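Local coordinates for periplasmic binding protein (Veillonella parvula, PDB 4N01) that probably captures a solute, perhaps an iron-chelate or related ligand, in the periplasm and delivers it to a membrane transporter, at residues A[44-49]-A[151-156]; A[212-217]-A[283-288]; A[266-271]-A[305-310]. One frame throughout, in Å; residues are numbered along the deposited sequence.

Interaction 1 of 3, residues A[44-49]-A[151-156]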
loop_
_atom_site.group_PDB
_atom_site.type_symbol
_atom_site.label_atom_id
_atom_site.label_comp_id
_atom_site.label_asym_id
_atom_site.label_seq_id
_atom_site.Cartn_x
_atom_site.Cartn_y
_atom_site.Cartn_z
ATOM N N VAL A 44 8.529 14.859 -19.113
ATOM C CA VAL A 44 8.597 14.182 -17.838
ATOM C C VAL A 44 9.146 12.802 -18.172
ATOM O O VAL A 44 8.595 12.096 -19.016
ATOM C CB VAL A 44 7.210 14.093 -17.187
ATOM C CG1 VAL A 44 7.264 13.278 -15.893
ATOM C CG2 VAL A 44 6.684 15.501 -16.915
ATOM N N THR A 45 10.265 12.440 -17.557
ATOM C CA THR A 45 10.966 11.216 -17.939
ATOM C C THR A 45 11.177 10.286 -16.752
ATOM O O THR A 45 11.265 10.726 -15.599
ATOM C CB THR A 45 12.330 11.527 -18.576
ATOM O OG1 THR A 45 13.172 12.179 -17.615
ATOM C CG2 THR A 45 12.162 12.429 -19.803
ATOM N N TRP A 46 11.253 8.990 -17.035
ATOM C CA TRP A 46 11.518 8.001 -15.993
ATOM C C TRP A 46 11.971 6.700 -16.639
ATOM O O TRP A 46 11.941 6.580 -17.863
ATOM C CB TRP A 46 10.282 7.778 -15.106
ATOM C CG TRP A 46 9.147 7.019 -15.755
ATOM C CD1 TRP A 46 8.881 5.677 -15.634
ATOM C CD2 TRP A 46 8.115 7.553 -16.596
ATOM N NE1 TRP A 46 7.759 5.349 -16.353
ATOM C CE2 TRP A 46 7.263 6.486 -16.953
ATOM C CE3 TRP A 46 7.821 8.839 -17.087
ATOM C CZ2 TRP A 46 6.141 6.654 -17.765
ATOM C CZ3 TRP A 46 6.707 9.011 -17.906
ATOM C CH2 TRP A 46 5.884 7.920 -18.241
ATOM N N SER A 47 12.400 5.742 -15.820
ATOM C CA SER A 47 12.836 4.430 -16.304
ATOM C C SER A 47 12.196 3.311 -15.491
ATOM O O SER A 47 11.934 3.473 -14.296
ATOM C CB SER A 47 14.363 4.282 -16.182
ATOM O OG SER A 47 15.040 5.223 -16.995
ATOM N N GLU A 48 11.968 2.167 -16.132
ATOM C CA GLU A 48 11.604 0.945 -15.413
ATOM C C GLU A 48 12.434 -0.225 -15.943
ATOM O O GLU A 48 12.930 -0.179 -17.069
ATOM C CB GLU A 48 10.106 0.627 -15.554
ATOM C CG GLU A 48 9.154 1.773 -15.205
ATOM C CD GLU A 48 9.174 2.146 -13.733
ATOM O OE1 GLU A 48 9.707 1.370 -12.902
ATOM O OE2 GLU A 48 8.648 3.232 -13.391
ATOM N N THR A 49 12.582 -1.269 -15.132
ATOM C CA THR A 49 13.334 -2.451 -15.542
ATOM C C THR A 49 12.499 -3.708 -15.345
ATOM O O THR A 49 11.979 -3.949 -14.254
ATOM C CB THR A 49 14.653 -2.577 -14.765
ATOM O OG1 THR A 49 15.497 -1.461 -15.089
ATOM C CG2 THR A 49 15.373 -3.877 -15.134
ATOM N N ASN A 151 3.379 3.336 -22.279
ATOM C CA ASN A 151 4.313 3.772 -21.238
ATOM C C ASN A 151 3.955 3.137 -19.901
ATOM O O ASN A 151 2.798 3.200 -19.475
ATOM C CB ASN A 151 4.277 5.300 -21.107
ATOM C CG ASN A 151 4.873 6.005 -22.320
ATOM O OD1 ASN A 151 5.912 5.591 -22.836
ATOM N ND2 ASN A 151 4.213 7.064 -22.784
ATOM N N ILE A 152 4.934 2.533 -19.228
ATOM C CA ILE A 152 4.678 1.879 -17.953
ATOM C C ILE A 152 5.379 2.643 -16.844
ATOM O O ILE A 152 6.560 2.982 -16.965
ATOM C CB ILE A 152 5.212 0.436 -17.944
ATOM C CG1 ILE A 152 4.601 -0.358 -19.100
ATOM C CG2 ILE A 152 4.900 -0.239 -16.614
ATOM C CD1 ILE A 152 5.162 -1.768 -19.242
ATOM N N TRP A 153 4.657 2.915 -15.763
ATOM C CA TRP A 153 5.227 3.612 -14.615
ATOM C C TRP A 153 4.848 2.879 -13.351
ATOM O O TRP A 153 3.686 2.512 -13.171
ATOM C CB TRP A 153 4.675 5.035 -14.526
ATOM C CG TRP A 153 5.180 5.767 -13.325
ATOM C CD1 TRP A 153 6.418 6.313 -13.164
ATOM C CD2 TRP A 153 4.464 6.020 -12.107
ATOM N NE1 TRP A 153 6.516 6.897 -11.924
ATOM C CE2 TRP A 153 5.329 6.733 -11.258
ATOM C CE3 TRP A 153 3.176 5.714 -11.657
ATOM C CZ2 TRP A 153 4.950 7.148 -9.979
ATOM C CZ3 TRP A 153 2.796 6.131 -10.390
ATOM C CH2 TRP A 153 3.684 6.842 -9.568
ATOM N N ILE A 154 5.815 2.681 -12.464
ATOM C CA ILE A 154 5.554 2.001 -11.194
ATOM C C ILE A 154 6.050 2.870 -10.045
ATOM O O ILE A 154 7.195 3.335 -10.080
ATOM C CB ILE A 154 6.295 0.649 -11.137
ATOM C CG1 ILE A 154 5.785 -0.268 -12.256
ATOM C CG2 ILE A 154 6.111 -0.016 -9.767
ATOM C CD1 ILE A 154 6.613 -1.517 -12.430
ATOM N N PRO A 155 5.189 3.114 -9.043
ATOM C CA PRO A 155 5.633 3.884 -7.873
ATOM C C PRO A 155 6.912 3.292 -7.278
ATOM O O PRO A 155 7.018 2.069 -7.088
ATOM C CB PRO A 155 4.468 3.741 -6.893
ATOM C CG PRO A 155 3.244 3.597 -7.795
ATOM C CD PRO A 155 3.754 2.774 -8.980
ATOM N N GLU A 156 7.889 4.150 -7.006
ATOM C CA GLU A 156 9.108 3.697 -6.346
ATOM C C GLU A 156 8.814 3.052 -5.004
ATOM O O GLU A 156 9.582 2.204 -4.543
ATOM C CB GLU A 156 10.086 4.858 -6.162
ATOM C CG GLU A 156 10.662 5.391 -7.474
ATOM C CD GLU A 156 11.596 4.402 -8.154
ATOM O OE1 GLU A 156 12.352 3.705 -7.439
ATOM O OE2 GLU A 156 11.569 4.322 -9.405
HETATM O O HOH W 1 12.196 3.220 -11.640
HETATM O O HOH W 2 9.302 4.450 -11.037
#

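Interaction 2 of 3, residues A[212-217]-A[283-288]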
loop_
_atom_site.group_PDB
_atom_site.type_symbol
_atom_site.label_atom_id
_atom_site.label_comp_id
_atom_site.label_asym_id
_atom_site.label_seq_id
_atom_site.Cartn_x
_atom_site.Cartn_y
_atom_site.Cartn_z
ATOM N N PHE A 212 3.622 -6.281 16.214
ATOM C CA PHE A 212 3.801 -7.397 15.300
ATOM C C PHE A 212 2.655 -7.345 14.306
ATOM O O PHE A 212 1.493 -7.197 14.689
ATOM C CB PHE A 212 3.779 -8.718 16.079
ATOM C CG PHE A 212 3.723 -9.940 15.204
ATOM C CD1 PHE A 212 4.827 -10.318 14.441
ATOM C CD2 PHE A 212 2.582 -10.723 15.161
ATOM C CE1 PHE A 212 4.773 -11.454 13.632
ATOM C CE2 PHE A 212 2.523 -11.859 14.364
ATOM C CZ PHE A 212 3.619 -12.224 13.597
ATOM N N ILE A 213 2.977 -7.425 13.021
ATOM C CA ILE A 213 1.938 -7.424 11.999
ATOM C C ILE A 213 1.583 -8.862 11.605
ATOM O O ILE A 213 2.439 -9.629 11.151
ATOM C CB ILE A 213 2.373 -6.645 10.743
ATOM C CG1 ILE A 213 2.614 -5.174 11.097
ATOM C CG2 ILE A 213 1.296 -6.752 9.683
ATOM C CD1 ILE A 213 4.025 -4.866 11.503
ATOM N N TYR A 214 0.315 -9.219 11.772
ATOM C CA TYR A 214 -0.151 -10.570 11.492
ATOM C C TYR A 214 -1.030 -10.509 10.246
ATOM O O TYR A 214 -2.167 -10.025 10.294
ATOM C CB TYR A 214 -0.921 -11.105 12.708
ATOM C CG TYR A 214 -1.569 -12.477 12.569
ATOM C CD1 TYR A 214 -0.925 -13.621 13.025
ATOM C CD2 TYR A 214 -2.837 -12.618 12.021
ATOM C CE1 TYR A 214 -1.522 -14.872 12.924
ATOM C CE2 TYR A 214 -3.439 -13.861 11.917
ATOM C CZ TYR A 214 -2.777 -14.982 12.368
ATOM O OH TYR A 214 -3.386 -16.209 12.262
ATOM N N ASP A 215 -0.495 -10.962 9.117
ATOM C CA ASP A 215 -1.279 -10.964 7.888
ATOM C C ASP A 215 -2.185 -12.176 7.840
ATOM O O ASP A 215 -3.382 -12.076 7.526
ATOM C CB ASP A 215 -0.373 -10.990 6.667
ATOM C CG ASP A 215 -1.156 -11.073 5.375
ATOM O OD1 ASP A 215 -1.471 -10.007 4.800
ATOM O OD2 ASP A 215 -1.478 -12.202 4.933
ATOM N N SER A 216 -1.598 -13.329 8.136
ATOM C CA SER A 216 -2.289 -14.602 8.060
ATOM C C SER A 216 -1.348 -15.658 8.619
ATOM O O SER A 216 -0.209 -15.354 8.978
ATOM C CB SER A 216 -2.635 -14.924 6.610
ATOM O OG SER A 216 -1.474 -14.871 5.795
ATOM N N GLU A 217 -1.811 -16.897 8.700
ATOM C CA GLU A 217 -0.919 -17.976 9.097
ATOM C C GLU A 217 -1.235 -19.245 8.336
ATOM O O GLU A 217 -2.370 -19.470 7.921
ATOM C CB GLU A 217 -0.967 -18.228 10.612
ATOM C CG GLU A 217 -2.260 -18.862 11.111
ATOM C CD GLU A 217 -2.199 -19.240 12.589
ATOM O OE1 GLU A 217 -2.100 -18.333 13.449
ATOM O OE2 GLU A 217 -2.250 -20.451 12.897
ATOM N N GLN A 283 -11.902 -10.930 13.732
ATOM C CA GLN A 283 -12.263 -11.652 14.948
ATOM C C GLN A 283 -11.835 -13.110 14.913
ATOM O O GLN A 283 -11.411 -13.647 15.929
ATOM C CB GLN A 283 -13.762 -11.562 15.222
ATOM C CG GLN A 283 -14.244 -10.149 15.517
ATOM C CD GLN A 283 -13.599 -9.555 16.758
ATOM O OE1 GLN A 283 -13.197 -10.274 17.671
ATOM N NE2 GLN A 283 -13.510 -8.229 16.798
ATOM N N GLN A 284 -11.963 -13.755 13.757
ATOM C CA GLN A 284 -11.508 -15.137 13.619
ATOM C C GLN A 284 -10.002 -15.240 13.842
ATOM O O GLN A 284 -9.520 -16.210 14.436
ATOM C CB GLN A 284 -11.845 -15.690 12.234
ATOM C CG GLN A 284 -13.324 -15.823 11.946
ATOM C CD GLN A 284 -13.591 -16.217 10.507
ATOM O OE1 GLN A 284 -12.661 -16.490 9.746
ATOM N NE2 GLN A 284 -14.864 -16.247 10.125
ATOM N N LYS A 285 -9.250 -14.256 13.352
ATOM C CA LYS A 285 -7.800 -14.285 13.532
ATOM C C LYS A 285 -7.436 -14.027 14.987
ATOM O O LYS A 285 -6.494 -14.624 15.501
ATOM C CB LYS A 285 -7.096 -13.302 12.586
ATOM C CG LYS A 285 -7.234 -13.716 11.133
ATOM C CD LYS A 285 -6.547 -12.760 10.170
ATOM C CE LYS A 285 -6.678 -13.315 8.760
ATOM N NZ LYS A 285 -6.253 -12.318 7.739
ATOM N N ILE A 286 -8.185 -13.156 15.658
ATOM C CA ILE A 286 -7.989 -12.973 17.097
ATOM C C ILE A 286 -8.207 -14.293 17.837
ATOM O O ILE A 286 -7.423 -14.670 18.724
ATOM C CB ILE A 286 -8.965 -11.926 17.676
ATOM C CG1 ILE A 286 -8.567 -10.515 17.220
ATOM C CG2 ILE A 286 -8.987 -11.991 19.202
ATOM C CD1 ILE A 286 -9.545 -9.449 17.682
ATOM N N GLU A 287 -9.280 -14.996 17.483
ATOM C CA GLU A 287 -9.604 -16.244 18.166
ATOM C C GLU A 287 -8.559 -17.325 17.875
ATOM O O GLU A 287 -8.293 -18.179 18.724
ATOM C CB GLU A 287 -11.018 -16.719 17.815
ATOM C CG GLU A 287 -12.117 -15.817 18.394
ATOM C CD GLU A 287 -11.970 -15.584 19.899
ATOM O OE1 GLU A 287 -11.947 -16.580 20.667
ATOM O OE2 GLU A 287 -11.874 -14.405 20.321
ATOM N N LYS A 288 -7.961 -17.267 16.684
ATOM C CA LYS A 288 -6.929 -18.224 16.280
ATOM C C LYS A 288 -5.675 -17.997 17.122
ATOM O O LYS A 288 -4.997 -18.951 17.523
ATOM C CB LYS A 288 -6.602 -18.050 14.790
ATOM C CG LYS A 288 -5.685 -19.113 14.191
ATOM C CD LYS A 288 -6.406 -20.452 14.045
ATOM C CE LYS A 288 -5.468 -21.555 13.554
ATOM N NZ LYS A 288 -4.765 -21.160 12.305
HETATM O O HOH W 3 -2.030 -19.270 16.003
#

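Interaction 3 of 3, residues A[266-271]-A[305-310]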
loop_
_atom_site.group_PDB
_atom_site.type_symbol
_atom_site.label_atom_id
_atom_site.label_comp_id
_atom_site.label_asym_id
_atom_site.label_seq_id
_atom_site.Cartn_x
_atom_site.Cartn_y
_atom_site.Cartn_z
ATOM N N TYR A 266 1.569 -4.820 20.887
ATOM C CA TYR A 266 0.337 -4.838 20.083
ATOM C C TYR A 266 0.493 -5.797 18.925
ATOM O O TYR A 266 1.588 -5.960 18.390
ATOM C CB TYR A 266 -0.015 -3.430 19.548
ATOM C CG TYR A 266 -0.380 -2.481 20.653
ATOM C CD1 TYR A 266 -1.706 -2.215 20.962
ATOM C CD2 TYR A 266 0.605 -1.888 21.426
ATOM C CE1 TYR A 266 -2.045 -1.368 22.008
ATOM C CE2 TYR A 266 0.286 -1.051 22.476
ATOM C CZ TYR A 266 -1.040 -0.797 22.764
ATOM O OH TYR A 266 -1.346 0.027 23.813
ATOM N N ILE A 267 -0.600 -6.441 18.542
ATOM C CA ILE A 267 -0.619 -7.241 17.329
ATOM C C ILE A 267 -1.584 -6.606 16.329
ATOM O O ILE A 267 -2.779 -6.450 16.600
ATOM C CB ILE A 267 -1.038 -8.710 17.611
ATOM C CG1 ILE A 267 0.059 -9.427 18.409
ATOM C CG2 ILE A 267 -1.292 -9.445 16.295
ATOM C CD1 ILE A 267 -0.412 -10.725 19.050
ATOM N N ILE A 268 -1.055 -6.210 15.176
ATOM C CA ILE A 268 -1.858 -5.551 14.166
ATOM C C ILE A 268 -2.251 -6.602 13.145
ATOM O O ILE A 268 -1.395 -7.263 12.561
ATOM C CB ILE A 268 -1.047 -4.426 13.477
ATOM C CG1 ILE A 268 -0.687 -3.333 14.492
ATOM C CG2 ILE A 268 -1.829 -3.831 12.316
ATOM C CD1 ILE A 268 0.429 -2.369 14.003
ATOM N N ILE A 269 -3.549 -6.744 12.920
ATOM C CA ILE A 269 -4.076 -7.858 12.153
ATOM C C ILE A 269 -4.725 -7.353 10.873
ATOM O O ILE A 269 -5.624 -6.506 10.917
ATOM C CB ILE A 269 -5.154 -8.602 12.970
ATOM C CG1 ILE A 269 -4.514 -9.286 14.194
ATOM C CG2 ILE A 269 -5.927 -9.593 12.085
ATOM C CD1 ILE A 269 -5.541 -9.930 15.125
ATOM N N ALA A 270 -4.287 -7.878 9.734
ATOM C CA ALA A 270 -4.894 -7.507 8.458
ATOM C C ALA A 270 -6.237 -8.217 8.273
ATOM O O ALA A 270 -6.326 -9.444 8.343
ATOM C CB ALA A 270 -3.951 -7.826 7.293
ATOM N N ASP A 271 -7.281 -7.438 8.028
ATOM C CA ASP A 271 -8.625 -7.979 7.825
ATOM C C ASP A 271 -8.922 -8.093 6.321
ATOM O O ASP A 271 -8.945 -7.086 5.606
ATOM C CB ASP A 271 -9.643 -7.070 8.537
ATOM C CG ASP A 271 -11.074 -7.578 8.444
ATOM O OD1 ASP A 271 -11.770 -7.607 9.484
ATOM O OD2 ASP A 271 -11.531 -7.940 7.340
ATOM N N HIS A 305 -4.393 -6.630 23.176
ATOM C CA HIS A 305 -4.009 -5.523 22.299
ATOM C C HIS A 305 -4.011 -5.947 20.831
ATOM O O HIS A 305 -2.949 -6.103 20.214
ATOM C CB HIS A 305 -2.622 -5.017 22.682
ATOM C CG HIS A 305 -2.581 -4.244 23.958
ATOM N ND1 HIS A 305 -3.696 -3.615 24.499
ATOM C CD2 HIS A 305 -1.565 -3.968 24.812
ATOM C CE1 HIS A 305 -3.366 -3.013 25.617
ATOM N NE2 HIS A 305 -2.068 -3.209 25.834
ATOM N N PHE A 306 -5.204 -6.139 20.276
ATOM C CA PHE A 306 -5.366 -6.497 18.867
ATOM C C PHE A 306 -5.903 -5.308 18.087
ATOM O O PHE A 306 -6.926 -4.728 18.457
ATOM C CB PHE A 306 -6.346 -7.671 18.734
ATOM C CG PHE A 306 -5.902 -8.915 19.457
ATOM C CD1 PHE A 306 -4.829 -9.664 18.982
ATOM C CD2 PHE A 306 -6.547 -9.332 20.617
ATOM C CE1 PHE A 306 -4.409 -10.817 19.656
ATOM C CE2 PHE A 306 -6.132 -10.485 21.297
ATOM C CZ PHE A 306 -5.062 -11.225 20.816
ATOM N N ILE A 307 -5.230 -4.968 16.991
ATOM C CA ILE A 307 -5.565 -3.783 16.208
ATOM C C ILE A 307 -5.852 -4.152 14.756
ATOM O O ILE A 307 -5.073 -4.852 14.111
ATOM C CB ILE A 307 -4.415 -2.779 16.259
ATOM C CG1 ILE A 307 -4.254 -2.278 17.693
ATOM C CG2 ILE A 307 -4.673 -1.597 15.330
ATOM C CD1 ILE A 307 -3.139 -1.338 17.849
ATOM N N ARG A 308 -6.985 -3.688 14.254
ATOM C CA ARG A 308 -7.456 -4.063 12.917
ATOM C C ARG A 308 -6.964 -3.087 11.865
ATOM O O ARG A 308 -7.079 -1.874 12.050
ATOM C CB ARG A 308 -8.981 -4.059 12.919
ATOM C CG ARG A 308 -9.633 -4.484 11.614
ATOM C CD ARG A 308 -11.131 -4.343 11.738
ATOM N NE ARG A 308 -11.840 -4.847 10.562
ATOM C CZ ARG A 308 -12.020 -4.144 9.453
ATOM N NH1 ARG A 308 -11.525 -2.916 9.373
ATOM N NH2 ARG A 308 -12.687 -4.664 8.427
ATOM N N VAL A 309 -6.421 -3.593 10.761
ATOM C CA VAL A 309 -6.130 -2.728 9.611
ATOM C C VAL A 309 -6.547 -3.409 8.327
ATOM O O VAL A 309 -6.728 -4.627 8.294
ATOM C CB VAL A 309 -4.620 -2.400 9.474
ATOM C CG1 VAL A 309 -4.108 -1.631 10.688
ATOM C CG2 VAL A 309 -3.798 -3.683 9.233
ATOM N N LYS A 310 -6.699 -2.618 7.271
ATOM C CA LYS A 310 -6.750 -3.157 5.922
ATOM C C LYS A 310 -5.345 -3.072 5.362
ATOM O O LYS A 310 -4.595 -2.151 5.697
ATOM C CB LYS A 310 -7.688 -2.337 5.042
ATOM C CG LYS A 310 -9.118 -2.281 5.562
ATOM C CD LYS A 310 -9.746 -3.664 5.576
ATOM C CE LYS A 310 -10.022 -4.134 4.154
ATOM N NZ LYS A 310 -10.643 -5.505 4.125
#

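Interaction 1 of 3, residues A[44-49]-A[151-156]
Trp46 and Glu48 reach from the N-terminal β-hairpin (strands 44-50 and 53-59) onto strand 151-153, which borders the parallel sheet of the N-terminal lobe. The two strands run nearly perpendicular, at 80°, so no backbone-to-backbone ladder forms, and side chains of the hairpin bond to the backbone of 151-156. Trp46 donates NE1-H to Ile152 O at 2.7 Å, almost straight and in the plane of its own indole. Its CG sits between the backbone N and the carbonyl carbon (chi1 72°), which turns the ring toward strand 151-153. Trp153 brings its edge over one face of that indole, a T-shaped pair with planes at 88° (Trp46 CD1 to Trp153 CD1, 3.5 Å), so one flat group serves both partners. A leucine in place of Trp46 would probably leave Ile152 O without this donor and Trp153 without a face to rest on. Ser47 turns away, but a water lies within hydrogen-bonding distance of both Ser47 O and Glu156 OE2. Glu48 lays CG against Ile152 O and curls its carboxylate toward the following loop. A second water lies between Glu48 OE2 and Ile154 O, while Ile154 N donates to Glu48 OE2 at 3.0 Å, well off the carboxylate plane.

Interaction 2 of 3, residues A[212-217]-A[283-288]
Lys285 stretches from helix 280-290 along the edge of the Tyr214 ring to the end of strand 209-214. Its chain is extended beyond CG, with chi2, chi3 and chi4 all near 180°, and this carries the ammonium from the helix to the strand. On the way CD lies close to the ring plane, 3.7 Å from Tyr214 CE2, so the methylenes have an aromatic rim to pack on. At the far end Lys285 NZ donates to Asp215 O at 2.9 Å, meeting the carbonyl with a C=O...N angle of 159°. The same nitrogen bonds Ala270 O and forms a salt bridge with Asp281, so three oxygens hold the lysine, two of them backbone carbonyls. Its length and multiple N-H groups suit this place. The Asp215 carboxylate instead serves Tyr272 through OD1 and accepts Ser216 OG at OD2.

One turn later, Lys288 approaches Glu217 near the surface. Bends at chi2 and chi4 fold its chain back, bringing NZ to 2.7 Å from Glu217 OE2 in a salt bridge whose nitrogen stands over the carboxylate rather than in its plane. The other oxygen, Glu217 OE1, accepts Tyr214 OH at 2.8 Å and also a water. Both oxygens are thus engaged, which should limit rotation of the carboxylate, and Tyr214 ties the strand to it while its rim supports Lys285. This docking of a helix beside the C-terminal end of parallel strands is characteristic of the three-layer α/β lobe of periplasmic binding proteins.

Interaction 3 of 3, residues A[266-271]-A[305-310]
Asp271 OD1 is gripped by Arg308 NE at 3.0 Å in a salt bridge and more weakly by the backbone N of Phe282. The arginine chain is extended from CG to NE, but the meeting is not coplanar: NE comes from above the carboxylate plane, the two flat groups are turned 57° apart, and Asp271 CB lies over one guanidinium face. Asp271 OD2 accepts Gly273 N, so both carboxylate oxygens have partners. Next to them Lys310 curls NZ back to Asp271 O at 2.8 Å.

Behind this polar end, strands 266-270 and 306-309 run parallel at the edge of the C-terminal lobe's sheet. Alternate residues exchange backbone bonds, the shortest being Ile269 N to Ile307 O at 2.7 Å. Isoleucine and valine, branched at CB, suit this extended backbone. On one face Ile268 CG2 meets Val309 CG1 at 3.6 Å, next to Ile307, and helix 320-332 packs against Ile307 and Val309. On the other, the CD1 methyls of Ile267 and Ile269 reach the Phe306 ring, while helix 280-290 packs against Ile269. At the start of the ladder the rings of Tyr266 and His305 form an offset stack, with planes at 13° and centroids 4.2 Å apart; Ile307 CD1 also touches Tyr266 CD1 at 3.5 Å.

The side chains in the middle of the pairing are thus apolar, with an aromatic stack at one end and ionic contacts at the other, where the cations of Arg308 and Lys310 would probably stabilise the negative charge of Asp271.

How the interactions relate
Interactions 2 and 3 belong to one C-terminal lobe, their centres about 8 Å apart. Strand 209-214 pairs with strand 266-270 through Tyr214 N to Ile268 O at 2.7 Å and Phe212 O to Ile268 N at 2.8 Å, while helix 280-290 packs Ile286 CG1 on Ile269 CD1 at 3.7 Å. Interaction 1 lies in the N-terminal lobe, on the other side of the chain's centre, with centres about 36 Å from interaction 2 and 33 Å from interaction 3. A glycerol, probably from the crystallisation liquor, lies about 4 Å from the Asp215 side chain; binding proteins of this class generally hold their ligand between the lobes.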